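Local coordinates for hydrolase, haloacid dehalogenase-like family (Pseudomonas syringae pv. tomato, PDB 3S6J), which probably acts as a sugar phosphatase of the haloacid dehalogenase superfamily and binds calcium ions, at residues E[23-28]-E[46-51]; E[32-37]-E[76-81]; E[37-42]-E[61-66]; E[54-59]-E[70-75]. All blocks are in the same frame, centred on the assembly; numbering follows the deposited sequence.

All four contacts lie in the helical cap of this haloacid dehalogenase-like domain, which is the crystallised part of a longer protein. Contact 1 is buried and nearest the bound calcium; its apolar packing is flanked by a polar network leading to the metal site. Contact 4 is also buried but its meeting side chains are purely apolar, joining helices 52-63 and 69-85. Contact 2 links helix 21-34 to the same helix 69-85 at the surface, through aliphatic and charged groups. Contact 3, partly buried, pairs apolar groups of the loop before helix 41-47 with the end of helix 52-63. Glu-35 of contact 2 bonds to Arg-74 and Gln-71 of contact 4, and contacts 2 and 3 share Ile-37.

Contact 1. Residues E[23-28]-E[46-51]; sequences QNVAAW and RKIGMS
Ile-48 is the residue of 46-51 that meets helix 21-34, packing among Asn-24, Val-25 and Trp-28. The contact belongs to the helical cap of the haloacid dehalogenase fold, on the side near the calcium site. Ile-48 stands in the second position of a type II beta turn from Lys-47 to Met-50, closed by the bond from Met-50 N to Lys-47 O, 3.0 Å. Gly-49, at a phi of 120°, takes the third position, where type II turns commonly have glycine.

From CB, which faces the helix, the side chain of Ile-48 divides. With chi1 at -59°, CG1 lies beside the backbone N and packs 3.8 Å from Val-25 CG2, the two side chains crossing nearly at a right angle. The other branch, CG2, lies 3.8 Å from Asn-24 ND2, a contact without a hydrogen bond. At the tip, CD1 leans obliquely toward the indole of Trp-28, 3.7 Å from its CD1, and comes within 4.0 Å of Asn-24 CG.

Trp-28 stacks on His-79 of helix 69-85, and Ile-48 itself touches the calcium ligand Asp-14, so the packing adjoins the metal site. Ile-48 also packs beside an amide whose rotation is already set, for that of Asn-24 is held at both ends by partners outside the two segments: OD1 bonds to His-79 NE2, and ND2 donates to Asp-14 OD1.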
loop_
_atom_site.group_PDB
_atom_site.type_symbol
_atom_site.label_atom_id
_atom_site.label_comp_id
_atom_site.label_asym_id
_atom_site.label_seq_id
_atom_site.Cartn_x
_atom_site.Cartn_y
_atom_site.Cartn_z
ATOM N N GLN E 23 -2.778 -0.089 9.412
ATOM C CA GLN E 23 -3.615 0.460 10.473
ATOM C C GLN E 23 -3.423 1.982 10.540
ATOM O O GLN E 23 -4.389 2.736 10.696
ATOM C CB GLN E 23 -3.322 -0.217 11.822
ATOM C CG GLN E 23 -3.897 -1.629 11.965
ATOM C CD GLN E 23 -3.135 -2.681 11.161
ATOM O OE1 GLN E 23 -1.934 -2.550 10.908
ATOM N NE2 GLN E 23 -3.832 -3.735 10.768
ATOM N N ASN E 24 -2.171 2.424 10.396
ATOM C CA ASN E 24 -1.850 3.846 10.396
ATOM C C ASN E 24 -2.607 4.524 9.248
ATOM O O ASN E 24 -3.337 5.481 9.465
ATOM C CB ASN E 24 -0.333 4.063 10.299
ATOM C CG ASN E 24 0.115 5.388 10.878
ATOM O OD1 ASN E 24 -0.702 6.248 11.178
ATOM N ND2 ASN E 24 1.417 5.554 11.045
ATOM N N VAL E 25 -2.480 3.985 8.038
ATOM C CA VAL E 25 -3.239 4.493 6.897
ATOM C C VAL E 25 -4.743 4.641 7.191
ATOM O O VAL E 25 -5.333 5.696 6.943
ATOM C CB VAL E 25 -3.023 3.620 5.616
ATOM C CG1 VAL E 25 -3.790 4.204 4.447
ATOM C CG2 VAL E 25 -1.560 3.550 5.255
ATOM N N ALA E 26 -5.359 3.591 7.716
ATOM C CA ALA E 26 -6.797 3.598 7.984
ATOM C C ALA E 26 -7.164 4.669 9.009
ATOM O O ALA E 26 -8.164 5.386 8.851
ATOM C CB ALA E 26 -7.245 2.223 8.453
ATOM N N ALA E 27 -6.322 4.806 10.030
ATOM C CA ALA E 27 -6.486 5.834 11.057
ATOM C C ALA E 27 -6.411 7.251 10.481
ATOM O O ALA E 27 -7.213 8.115 10.847
ATOM C CB ALA E 27 -5.450 5.654 12.170
ATOM N N TRP E 28 -5.426 7.507 9.615
ATOM C CA TRP E 28 -5.363 8.808 8.963
ATOM C C TRP E 28 -6.580 9.048 8.071
ATOM O O TRP E 28 -7.127 10.152 8.058
ATOM C CB TRP E 28 -4.058 9.002 8.185
ATOM C CG TRP E 28 -2.943 9.393 9.093
ATOM C CD1 TRP E 28 -1.838 8.656 9.398
ATOM C CD2 TRP E 28 -2.858 10.593 9.878
ATOM N NE1 TRP E 28 -1.063 9.324 10.302
ATOM C CE2 TRP E 28 -1.661 10.521 10.616
ATOM C CE3 TRP E 28 -3.670 11.725 10.016
ATOM C CZ2 TRP E 28 -1.251 11.538 11.490
ATOM C CZ3 TRP E 28 -3.261 12.746 10.881
ATOM C CH2 TRP E 28 -2.065 12.645 11.605
ATOM N N ARG E 46 1.642 6.875 0.967
ATOM C CA ARG E 46 2.911 7.442 0.496
ATOM C C ARG E 46 3.657 8.228 1.578
ATOM O O ARG E 46 4.885 8.316 1.548
ATOM C CB ARG E 46 2.666 8.391 -0.686
ATOM C CG ARG E 46 2.597 7.740 -2.054
ATOM C CD ARG E 46 3.100 8.725 -3.137
ATOM N NE ARG E 46 2.469 10.054 -3.072
ATOM C CZ ARG E 46 2.408 10.910 -4.101
ATOM N NH1 ARG E 46 2.935 10.588 -5.281
ATOM N NH2 ARG E 46 1.817 12.091 -3.958
ATOM N N LYS E 47 2.918 8.831 2.507
ATOM C CA LYS E 47 3.515 9.717 3.507
ATOM C C LYS E 47 3.779 9.034 4.859
ATOM O O LYS E 47 4.396 9.616 5.754
ATOM C CB LYS E 47 2.626 10.947 3.746
ATOM C CG LYS E 47 2.141 11.671 2.492
ATOM C CD LYS E 47 3.280 12.235 1.640
ATOM C CE LYS E 47 2.753 13.272 0.636
ATOM N NZ LYS E 47 3.740 13.580 -0.450
ATOM N N ILE E 48 3.281 7.824 5.033
ATOM C CA ILE E 48 3.479 7.122 6.298
ATOM C C ILE E 48 4.978 6.968 6.581
ATOM O O ILE E 48 5.739 6.422 5.762
ATOM C CB ILE E 48 2.740 5.755 6.315
ATOM C CG1 ILE E 48 1.240 5.968 6.089
ATOM C CG2 ILE E 48 2.979 5.014 7.630
ATOM C CD1 ILE E 48 0.536 6.801 7.171
ATOM N N GLY E 49 5.395 7.469 7.739
ATOM C CA GLY E 49 6.802 7.514 8.099
ATOM C C GLY E 49 7.263 8.946 8.349
ATOM O O GLY E 49 8.238 9.160 9.067
HETATM N N MSE E 50 6.584 9.922 7.746
HETATM C CA MSE E 50 6.762 11.332 8.133
HETATM C C MSE E 50 6.075 11.568 9.460
HETATM O O MSE E 50 5.132 10.851 9.798
HETATM C CB MSE E 50 6.121 12.281 7.124
HETATM C CG MSE E 50 6.656 12.206 5.715
HETATM SE SE MSE E 50 6.067 13.784 4.727
HETATM C CE MSE E 50 7.617 14.059 3.581
ATOM N N SER E 51 6.515 12.564 10.223
ATOM C CA SER E 51 5.758 12.894 11.423
ATOM C C SER E 51 4.476 13.560 10.954
ATOM O O SER E 51 4.459 14.198 9.903
ATOM C CB SER E 51 6.538 13.806 12.372
ATOM O OG SER E 51 6.515 15.138 11.903
#

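Contact 2. Residues E[32-37]-E[76-81]; sequences LDAENI and SEKHAQ
Two folded chains bring Glu-35 and Lys-78 together. Glu-35 places CG anti to its carbonyl carbon and bends at chi2 (-71°), which turns the carboxylate toward helix 69-85. Lys-78 bends at chi2 (100°) and once more at chi4, laying its aliphatic part against the end of helix 21-34. The two chains cross at about a right angle.

The touching atom of Lys-78 is CE. It approaches Glu-35 OE2 to 3.9 Å and the methyl CB of Ala-34 to 4.2 Å. Its ammonium is turned elsewhere: NZ stays 5.3 Å from Glu-35 OE2, too far for a salt bridge, although the opposite charges probably attract weakly. The carboxylate has closer partners on the same helix as Lys-78, for Glu-35 OE1 pairs with Arg-74 NH2 in a salt bridge and accepts a hydrogen bond from Gln-71 NE2. Lys-78 also rests on Ala-31, one turn back along helix 21-34. The result is a small surface contact in which a lysine methylene meets a methyl and a carboxylate oxygen, beside a better-bonded charged cluster.

Backbone bonds fix where Ala-34 and Glu-35 stand. Leu-32 O accepts from both Glu-35 N and Ile-37 N, the latter at 2.8 Å. Asn-36, with a positive phi of 51°, sends its N to Asp-33 O at 3.1 Å. Together the bonds from Ile-37 N and Asn-36 N form the Schellman motif that ends helix 21-34.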
loop_
_atom_site.group_PDB
_atom_site.type_symbol
_atom_site.label_atom_id
_atom_site.label_comp_id
_atom_site.label_asym_id
_atom_site.label_seq_id
_atom_site.Cartn_x
_atom_site.Cartn_y
_atom_site.Cartn_z
ATOM N N LEU E 32 -9.022 12.174 8.373
ATOM C CA LEU E 32 -9.104 13.136 7.273
ATOM C C LEU E 32 -10.523 13.250 6.702
ATOM O O LEU E 32 -10.979 14.349 6.349
ATOM C CB LEU E 32 -8.091 12.809 6.172
ATOM C CG LEU E 32 -6.620 13.062 6.549
ATOM C CD1 LEU E 32 -5.640 12.189 5.737
ATOM C CD2 LEU E 32 -6.268 14.511 6.371
ATOM N N ASP E 33 -11.205 12.112 6.603
ATOM C CA ASP E 33 -12.600 12.094 6.162
ATOM C C ASP E 33 -13.471 12.881 7.139
ATOM O O ASP E 33 -14.346 13.634 6.721
ATOM C CB ASP E 33 -13.138 10.666 6.033
ATOM C CG ASP E 33 -12.614 9.940 4.794
ATOM O OD1 ASP E 33 -11.964 10.577 3.929
ATOM O OD2 ASP E 33 -12.862 8.714 4.678
ATOM N N ALA E 34 -13.226 12.705 8.437
ATOM C CA ALA E 34 -13.981 13.416 9.494
ATOM C C ALA E 34 -13.869 14.924 9.356
ATOM O O ALA E 34 -14.702 15.677 9.869
ATOM C CB ALA E 34 -13.481 13.016 10.860
ATOM N N GLU E 35 -12.803 15.351 8.697
ATOM C CA GLU E 35 -12.454 16.751 8.613
ATOM C C GLU E 35 -12.587 17.252 7.182
ATOM O O GLU E 35 -11.995 18.273 6.823
ATOM C CB GLU E 35 -11.040 16.962 9.144
ATOM C CG GLU E 35 -10.921 16.796 10.655
ATOM C CD GLU E 35 -11.588 17.940 11.415
ATOM O OE1 GLU E 35 -11.569 19.087 10.913
ATOM O OE2 GLU E 35 -12.134 17.688 12.514
ATOM N N ASN E 36 -13.386 16.547 6.375
ATOM C CA ASN E 36 -13.652 16.949 4.988
ATOM C C ASN E 36 -12.378 17.231 4.209
ATOM O O ASN E 36 -12.291 18.235 3.482
ATOM C CB ASN E 36 -14.540 18.193 4.914
ATOM C CG ASN E 36 -15.705 18.147 5.865
ATOM O OD1 ASN E 36 -15.833 18.993 6.763
ATOM N ND2 ASN E 36 -16.568 17.175 5.678
ATOM N N ILE E 37 -11.376 16.383 4.401
ATOM C CA ILE E 37 -10.169 16.405 3.581
ATOM C C ILE E 37 -10.045 15.023 2.944
ATOM O O ILE E 37 -9.327 14.157 3.434
ATOM C CB ILE E 37 -8.902 16.740 4.400
ATOM C CG1 ILE E 37 -9.130 17.999 5.231
ATOM C CG2 ILE E 37 -7.669 16.918 3.469
ATOM C CD1 ILE E 37 -7.872 18.554 5.879
ATOM N N SER E 76 -4.689 15.189 14.282
ATOM C CA SER E 76 -3.795 14.402 15.118
ATOM C C SER E 76 -4.569 13.637 16.202
ATOM O O SER E 76 -4.445 12.419 16.308
ATOM C CB SER E 76 -2.739 15.310 15.747
ATOM O OG SER E 76 -1.764 14.546 16.427
ATOM N N GLU E 77 -5.376 14.341 16.994
ATOM C CA GLU E 77 -6.199 13.670 17.999
ATOM C C GLU E 77 -7.089 12.578 17.409
ATOM O O GLU E 77 -7.176 11.483 17.955
ATOM C CB GLU E 77 -7.057 14.677 18.786
ATOM C CG GLU E 77 -6.279 15.495 19.800
ATOM C CD GLU E 77 -7.182 16.313 20.738
ATOM O OE1 GLU E 77 -7.794 15.724 21.672
ATOM O OE2 GLU E 77 -7.268 17.552 20.547
ATOM N N LYS E 78 -7.768 12.890 16.310
ATOM C CA LYS E 78 -8.635 11.923 15.639
ATOM C C LYS E 78 -7.843 10.704 15.222
ATOM O O LYS E 78 -8.307 9.578 15.345
ATOM C CB LYS E 78 -9.294 12.538 14.402
ATOM C CG LYS E 78 -10.792 12.786 14.553
ATOM C CD LYS E 78 -11.098 14.224 14.863
ATOM C CE LYS E 78 -12.599 14.524 14.708
ATOM N NZ LYS E 78 -13.466 13.488 15.383
ATOM N N HIS E 79 -6.636 10.938 14.722
ATOM C CA HIS E 79 -5.758 9.845 14.314
ATOM C C HIS E 79 -5.363 8.951 15.494
ATOM O O HIS E 79 -5.501 7.738 15.408
ATOM C CB HIS E 79 -4.520 10.381 13.606
ATOM C CG HIS E 79 -3.470 9.342 13.360
ATOM N ND1 HIS E 79 -2.376 9.183 14.184
ATOM C CD2 HIS E 79 -3.337 8.435 12.372
ATOM C CE1 HIS E 79 -1.614 8.212 13.713
ATOM N NE2 HIS E 79 -2.178 7.732 12.622
ATOM N N ALA E 80 -4.892 9.539 16.593
ATOM C CA ALA E 80 -4.541 8.741 17.770
ATOM C C ALA E 80 -5.708 7.888 18.228
ATOM O O ALA E 80 -5.545 6.718 18.544
ATOM C CB ALA E 80 -4.077 9.624 18.909
ATOM N N GLN E 81 -6.893 8.483 18.261
ATOM C CA GLN E 81 -8.076 7.773 18.701
ATOM C C GLN E 81 -8.406 6.614 17.763
ATOM O O GLN E 81 -8.638 5.494 18.223
ATOM C CB GLN E 81 -9.252 8.738 18.858
ATOM C CG GLN E 81 -9.081 9.689 20.058
ATOM C CD GLN E 81 -9.660 11.085 19.837
ATOM O OE1 GLN E 81 -10.719 11.253 19.215
ATOM N NE2 GLN E 81 -8.962 12.097 20.356
#

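Contact 3. Residues E[37-42]-E[61-66]; sequences IPLAMW and RETGMS
Leu-39 and Thr-63 make the closest touch between loop 37-40 and the end of helix 52-63, methyl against methyl. Leu-39 has its first torsion midway between staggered positions (chi1 -130°), and this, with chi2 also off a staggered value, brings CD1 to 3.6 Å from Thr-63 CG2, with the side chains crossing at about a right angle. In Thr-63, CG2 lies anti to the carbonyl carbon, while OG1 sits between the backbone N and that carbon (chi1 77°). This rotation points the methyl at Leu-39 and leaves the hydroxyl to bond to Ser-60 O, three residues back.

A second, looser touch lies at the start of the loop. CG2 of Ile-37 comes to 4.3 Å from CE of Met-65, a selenomethionine. Met-65 is unusual about its first bond (chi1 132°, near eclipsed), and its terminal methyl bends back toward Ile-37. Just before it Gly-64, with positive phi, ends helix 52-63 in a Schellman motif; the bond from Gly-64 N to Arg-61 O is weak.

Leu-39 also packs on Leu-59, and Ile-37 on Leu-32, so the loop spans two cap helices. Just beyond it, Met-41 N bonds to Asp-19 OD2 of the second subunit. Since only carbon groups meet across the two segments and no hydrogen bond joins them, cohesion here comes from apolar packing, while the polar link of Thr-63 stays local to its own chain.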
loop_
_atom_site.group_PDB
_atom_site.type_symbol
_atom_site.label_atom_id
_atom_site.label_comp_id
_atom_site.label_asym_id
_atom_site.label_seq_id
_atom_site.Cartn_x
_atom_site.Cartn_y
_atom_site.Cartn_z
ATOM N N ILE E 37 -11.376 16.383 4.401
ATOM C CA ILE E 37 -10.169 16.405 3.581
ATOM C C ILE E 37 -10.045 15.023 2.944
ATOM O O ILE E 37 -9.327 14.157 3.434
ATOM C CB ILE E 37 -8.902 16.740 4.400
ATOM C CG1 ILE E 37 -9.130 17.999 5.231
ATOM C CG2 ILE E 37 -7.669 16.918 3.469
ATOM C CD1 ILE E 37 -7.872 18.554 5.879
ATOM N N PRO E 38 -10.799 14.809 1.861
ATOM C CA PRO E 38 -10.932 13.501 1.232
ATOM C C PRO E 38 -9.711 13.252 0.370
ATOM O O PRO E 38 -9.454 13.999 -0.582
ATOM C CB PRO E 38 -12.193 13.662 0.378
ATOM C CG PRO E 38 -12.190 15.097 -0.008
ATOM C CD PRO E 38 -11.534 15.859 1.128
ATOM N N LEU E 39 -8.946 12.232 0.731
ATOM C CA LEU E 39 -7.681 11.933 0.072
ATOM C C LEU E 39 -7.687 10.449 -0.178
ATOM O O LEU E 39 -8.018 9.689 0.728
ATOM C CB LEU E 39 -6.523 12.259 1.003
ATOM C CG LEU E 39 -5.457 13.119 0.354
ATOM C CD1 LEU E 39 -5.689 14.577 0.718
ATOM C CD2 LEU E 39 -4.080 12.653 0.794
ATOM N N ALA E 40 -7.358 10.032 -1.399
ATOM C CA ALA E 40 -7.304 8.606 -1.708
ATOM C C ALA E 40 -6.292 7.941 -0.781
ATOM O O ALA E 40 -5.289 8.534 -0.390
ATOM C CB ALA E 40 -6.943 8.368 -3.176
HETATM N N MSE E 41 -6.548 6.708 -0.401
HETATM C CA MSE E 41 -5.631 6.073 0.536
HETATM C C MSE E 41 -4.197 5.817 0.063
HETATM O O MSE E 41 -3.299 5.770 0.887
HETATM C CB MSE E 41 -6.264 4.832 1.159
HETATM C CG MSE E 41 -6.939 5.223 2.477
HETATM SE SE MSE E 41 -8.122 3.912 2.947
HETATM C CE MSE E 41 -7.083 3.058 4.380
ATOM N N TRP E 42 -3.967 5.682 -1.235
ATOM C CA TRP E 42 -2.582 5.538 -1.715
ATOM C C TRP E 42 -1.718 6.789 -1.400
ATOM O O TRP E 42 -0.527 6.661 -1.061
ATOM C CB TRP E 42 -2.531 5.192 -3.209
ATOM C CG TRP E 42 -2.829 6.365 -4.101
ATOM C CD1 TRP E 42 -4.060 6.858 -4.427
ATOM C CD2 TRP E 42 -1.873 7.186 -4.784
ATOM N NE1 TRP E 42 -3.923 7.948 -5.268
ATOM C CE2 TRP E 42 -2.592 8.163 -5.499
ATOM C CE3 TRP E 42 -0.478 7.192 -4.850
ATOM C CZ2 TRP E 42 -1.963 9.151 -6.263
ATOM C CZ3 TRP E 42 0.145 8.158 -5.616
ATOM C CH2 TRP E 42 -0.601 9.126 -6.313
ATOM N N ARG E 61 -0.188 20.908 0.703
ATOM C CA ARG E 61 0.401 21.466 -0.500
ATOM C C ARG E 61 0.084 20.672 -1.773
ATOM O O ARG E 61 -0.159 21.259 -2.823
ATOM C CB ARG E 61 1.910 21.597 -0.295
ATOM C CG ARG E 61 2.714 21.689 -1.561
ATOM C CD ARG E 61 3.695 22.839 -1.469
ATOM N NE ARG E 61 3.122 24.063 -2.024
ATOM C CZ ARG E 61 3.626 25.281 -1.834
ATOM N NH1 ARG E 61 4.726 25.435 -1.098
ATOM N NH2 ARG E 61 3.035 26.337 -2.380
ATOM N N GLU E 62 0.066 19.341 -1.697
ATOM C CA GLU E 62 -0.184 18.570 -2.915
ATOM C C GLU E 62 -1.649 18.624 -3.358
ATOM O O GLU E 62 -1.969 18.313 -4.505
ATOM C CB GLU E 62 0.390 17.150 -2.841
ATOM C CG GLU E 62 -0.546 16.013 -2.457
ATOM C CD GLU E 62 0.176 14.658 -2.536
ATOM O OE1 GLU E 62 -0.480 13.589 -2.637
ATOM O OE2 GLU E 62 1.429 14.676 -2.515
ATOM N N THR E 63 -2.530 19.070 -2.461
ATOM C CA THR E 63 -3.943 19.263 -2.805
ATOM C C THR E 63 -4.286 20.729 -3.058
ATOM O O THR E 63 -5.394 21.028 -3.498
ATOM C CB THR E 63 -4.903 18.726 -1.722
ATOM O OG1 THR E 63 -4.953 19.648 -0.624
ATOM C CG2 THR E 63 -4.462 17.353 -1.237
ATOM N N GLY E 64 -3.349 21.632 -2.753
ATOM C CA GLY E 64 -3.432 23.024 -3.176
ATOM C C GLY E 64 -4.087 23.982 -2.195
ATOM O O GLY E 64 -4.651 25.012 -2.579
HETATM N N MSE E 65 -3.995 23.680 -0.912
HETATM C CA MSE E 65 -4.834 24.405 0.013
HETATM C C MSE E 65 -4.217 24.902 1.337
HETATM O O MSE E 65 -4.107 26.115 1.532
HETATM C CB MSE E 65 -6.124 23.624 0.214
HETATM C CG MSE E 65 -6.491 23.477 1.631
HETATM SE SE MSE E 65 -5.776 21.808 2.280
HETATM C CE MSE E 65 -7.046 20.628 1.359
ATOM N N SER E 66 -3.827 23.990 2.222
ATOM C CA SER E 66 -3.206 24.318 3.509
ATOM C C SER E 66 -4.117 24.078 4.710
ATOM O O SER E 66 -5.327 24.299 4.661
ATOM C CB SER E 66 -2.629 25.735 3.557
ATOM O OG SER E 66 -3.570 26.644 4.098
#

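Contact 4. Residues E[54-59]-E[70-75]; sequences LMLKSL and EQAERL
The flat groups of 70-75 stand apart from the meeting of Leu-56 with Ala-72 and Leu-75. The guanidinium of Arg-74 has Gln-71 CA over one face, 3.8 Å above its plane and displaced toward the rim. Both polar ends, those of Arg-74 and Gln-71, turn to Glu-35, to one side of the leucine packing.

The side chains that meet are all aliphatic. Leu-56 reaches over from helix 52-63, and its CD2 end lies against Ala-72 and, with CG, against Leu-75 one turn on. CD2 is 4.0 Å from CA of Ala-72 and 4.1 Å from its CB; the small side chain lets the leucine approach the backbone, and the carbonyl O of Ala-72 is also 4.0 Å from CD2. CG of Leu-56 meets CD1 of Leu-75 at 4.1 Å, the two leucines slanting across each other. Leu-56 holds an off-staggered shape (chi1 -105°, chi2 22°), which carries CD2 toward Ala-72.

The two helices are consecutive in the cap, joined by the short connection after helix 52-63. Helix 21-34 packs against both: Trp-28 touches Leu-56, while Ala-31 and Leu-32 touch Leu-75. On helix 52-63, Met-55, which also touches Trp-28, and Leu-59 pack on Lys-47 of helix 41-47. The contact joins two of the four helices that lie in the chain between the short strands 18-19 and 91-92.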
loop_
_atom_site.group_PDB
_atom_site.type_symbol
_atom_site.label_atom_id
_atom_site.label_comp_id
_atom_site.label_asym_id
_atom_site.label_seq_id
_atom_site.Cartn_x
_atom_site.Cartn_y
_atom_site.Cartn_z
ATOM N N LEU E 54 4.461 17.199 9.245
ATOM C CA LEU E 54 5.028 17.314 7.912
ATOM C C LEU E 54 4.124 16.605 6.918
ATOM O O LEU E 54 3.917 17.055 5.795
ATOM C CB LEU E 54 6.423 16.691 7.884
ATOM C CG LEU E 54 7.465 17.419 7.032
ATOM C CD1 LEU E 54 6.976 17.597 5.593
ATOM C CD2 LEU E 54 7.809 18.785 7.661
HETATM N N MSE E 55 3.580 15.479 7.334
HETATM C CA MSE E 55 2.691 14.763 6.458
HETATM C C MSE E 55 1.505 15.669 6.095
HETATM O O MSE E 55 1.148 15.808 4.921
HETATM C CB MSE E 55 2.222 13.492 7.142
HETATM C CG MSE E 55 1.443 12.588 6.249
HETATM SE SE MSE E 55 0.491 11.301 7.331
HETATM C CE MSE E 55 1.979 10.676 8.430
ATOM N N LEU E 56 0.915 16.297 7.109
ATOM C CA LEU E 56 -0.238 17.165 6.895
ATOM C C LEU E 56 0.087 18.324 5.952
ATOM O O LEU E 56 -0.639 18.564 4.991
ATOM C CB LEU E 56 -0.789 17.671 8.228
ATOM C CG LEU E 56 -2.086 17.046 8.760
ATOM C CD1 LEU E 56 -2.365 15.682 8.181
ATOM C CD2 LEU E 56 -2.029 16.967 10.275
ATOM N N LYS E 57 1.178 19.035 6.222
ATOM C CA LYS E 57 1.670 20.045 5.290
ATOM C C LYS E 57 1.857 19.470 3.886
ATOM O O LYS E 57 1.505 20.097 2.887
ATOM C CB LYS E 57 3.005 20.612 5.753
ATOM C CG LYS E 57 2.906 21.531 6.953
ATOM C CD LYS E 57 3.986 22.609 6.900
ATOM C CE LYS E 57 5.280 22.076 6.291
ATOM N NZ LYS E 57 6.139 23.194 5.764
ATOM N N SER E 58 2.430 18.279 3.813
ATOM C CA SER E 58 2.746 17.691 2.522
ATOM C C SER E 58 1.495 17.416 1.683
ATOM O O SER E 58 1.397 17.871 0.542
ATOM C CB SER E 58 3.567 16.419 2.704
ATOM O OG SER E 58 4.088 16.018 1.455
ATOM N N LEU E 59 0.545 16.677 2.259
ATOM C CA LEU E 59 -0.739 16.376 1.611
ATOM C C LEU E 59 -1.446 17.678 1.270
ATOM O O LEU E 59 -2.053 17.817 0.210
ATOM C CB LEU E 59 -1.626 15.539 2.541
ATOM C CG LEU E 59 -1.043 14.181 2.933
ATOM C CD1 LEU E 59 -1.800 13.526 4.106
ATOM C CD2 LEU E 59 -1.008 13.265 1.706
ATOM N N GLU E 70 -4.708 24.560 14.326
ATOM C CA GLU E 70 -5.857 24.057 15.078
ATOM C C GLU E 70 -6.488 22.783 14.490
ATOM O O GLU E 70 -6.786 21.845 15.227
ATOM C CB GLU E 70 -6.912 25.170 15.232
ATOM C CG GLU E 70 -8.108 24.800 16.103
ATOM C CD GLU E 70 -9.032 25.991 16.385
ATOM O OE1 GLU E 70 -9.280 26.806 15.454
ATOM O OE2 GLU E 70 -9.515 26.111 17.541
ATOM N N GLN E 71 -6.691 22.743 13.175
ATOM C CA GLN E 71 -7.237 21.536 12.546
ATOM C C GLN E 71 -6.203 20.406 12.508
ATOM O O GLN E 71 -6.551 19.230 12.601
ATOM C CB GLN E 71 -7.756 21.820 11.132
ATOM C CG GLN E 71 -8.586 20.682 10.506
ATOM C CD GLN E 71 -9.037 21.013 9.089
ATOM O OE1 GLN E 71 -8.288 21.611 8.320
ATOM N NE2 GLN E 71 -10.270 20.637 8.743
ATOM N N ALA E 72 -4.937 20.775 12.349
ATOM C CA ALA E 72 -3.841 19.818 12.376
ATOM C C ALA E 72 -3.860 19.080 13.704
ATOM O O ALA E 72 -3.735 17.860 13.760
ATOM C CB ALA E 72 -2.514 20.539 12.188
ATOM N N GLU E 73 -4.041 19.850 14.768
ATOM C CA GLU E 73 -4.136 19.340 16.124
ATOM C C GLU E 73 -5.312 18.382 16.265
ATOM O O GLU E 73 -5.168 17.283 16.812
ATOM C CB GLU E 73 -4.293 20.522 17.091
ATOM C CG GLU E 73 -3.270 20.575 18.216
ATOM C CD GLU E 73 -3.823 20.076 19.547
ATOM O OE1 GLU E 73 -3.452 20.657 20.603
ATOM O OE2 GLU E 73 -4.633 19.109 19.535
ATOM N N ARG E 74 -6.483 18.797 15.786
ATOM C CA ARG E 74 -7.661 17.929 15.834
ATOM C C ARG E 74 -7.469 16.664 14.988
ATOM O O ARG E 74 -7.853 15.572 15.410
ATOM C CB ARG E 74 -8.949 18.669 15.424
ATOM C CG ARG E 74 -9.443 19.677 16.462
ATOM C CD ARG E 74 -10.903 20.085 16.251
ATOM N NE ARG E 74 -11.260 20.117 14.837
ATOM C CZ ARG E 74 -11.094 21.169 14.041
ATOM N NH1 ARG E 74 -10.588 22.299 14.510
ATOM N NH2 ARG E 74 -11.444 21.084 12.768
ATOM N N LEU E 75 -6.889 16.808 13.798
ATOM C CA LEU E 75 -6.637 15.643 12.940
ATOM C C LEU E 75 -5.744 14.656 13.675
ATOM O O LEU E 75 -6.006 13.447 13.695
ATOM C CB LEU E 75 -5.971 16.057 11.631
ATOM C CG LEU E 75 -6.916 16.572 10.556
ATOM C CD1 LEU E 75 -6.115 17.368 9.531
ATOM C CD2 LEU E 75 -7.687 15.418 9.904
#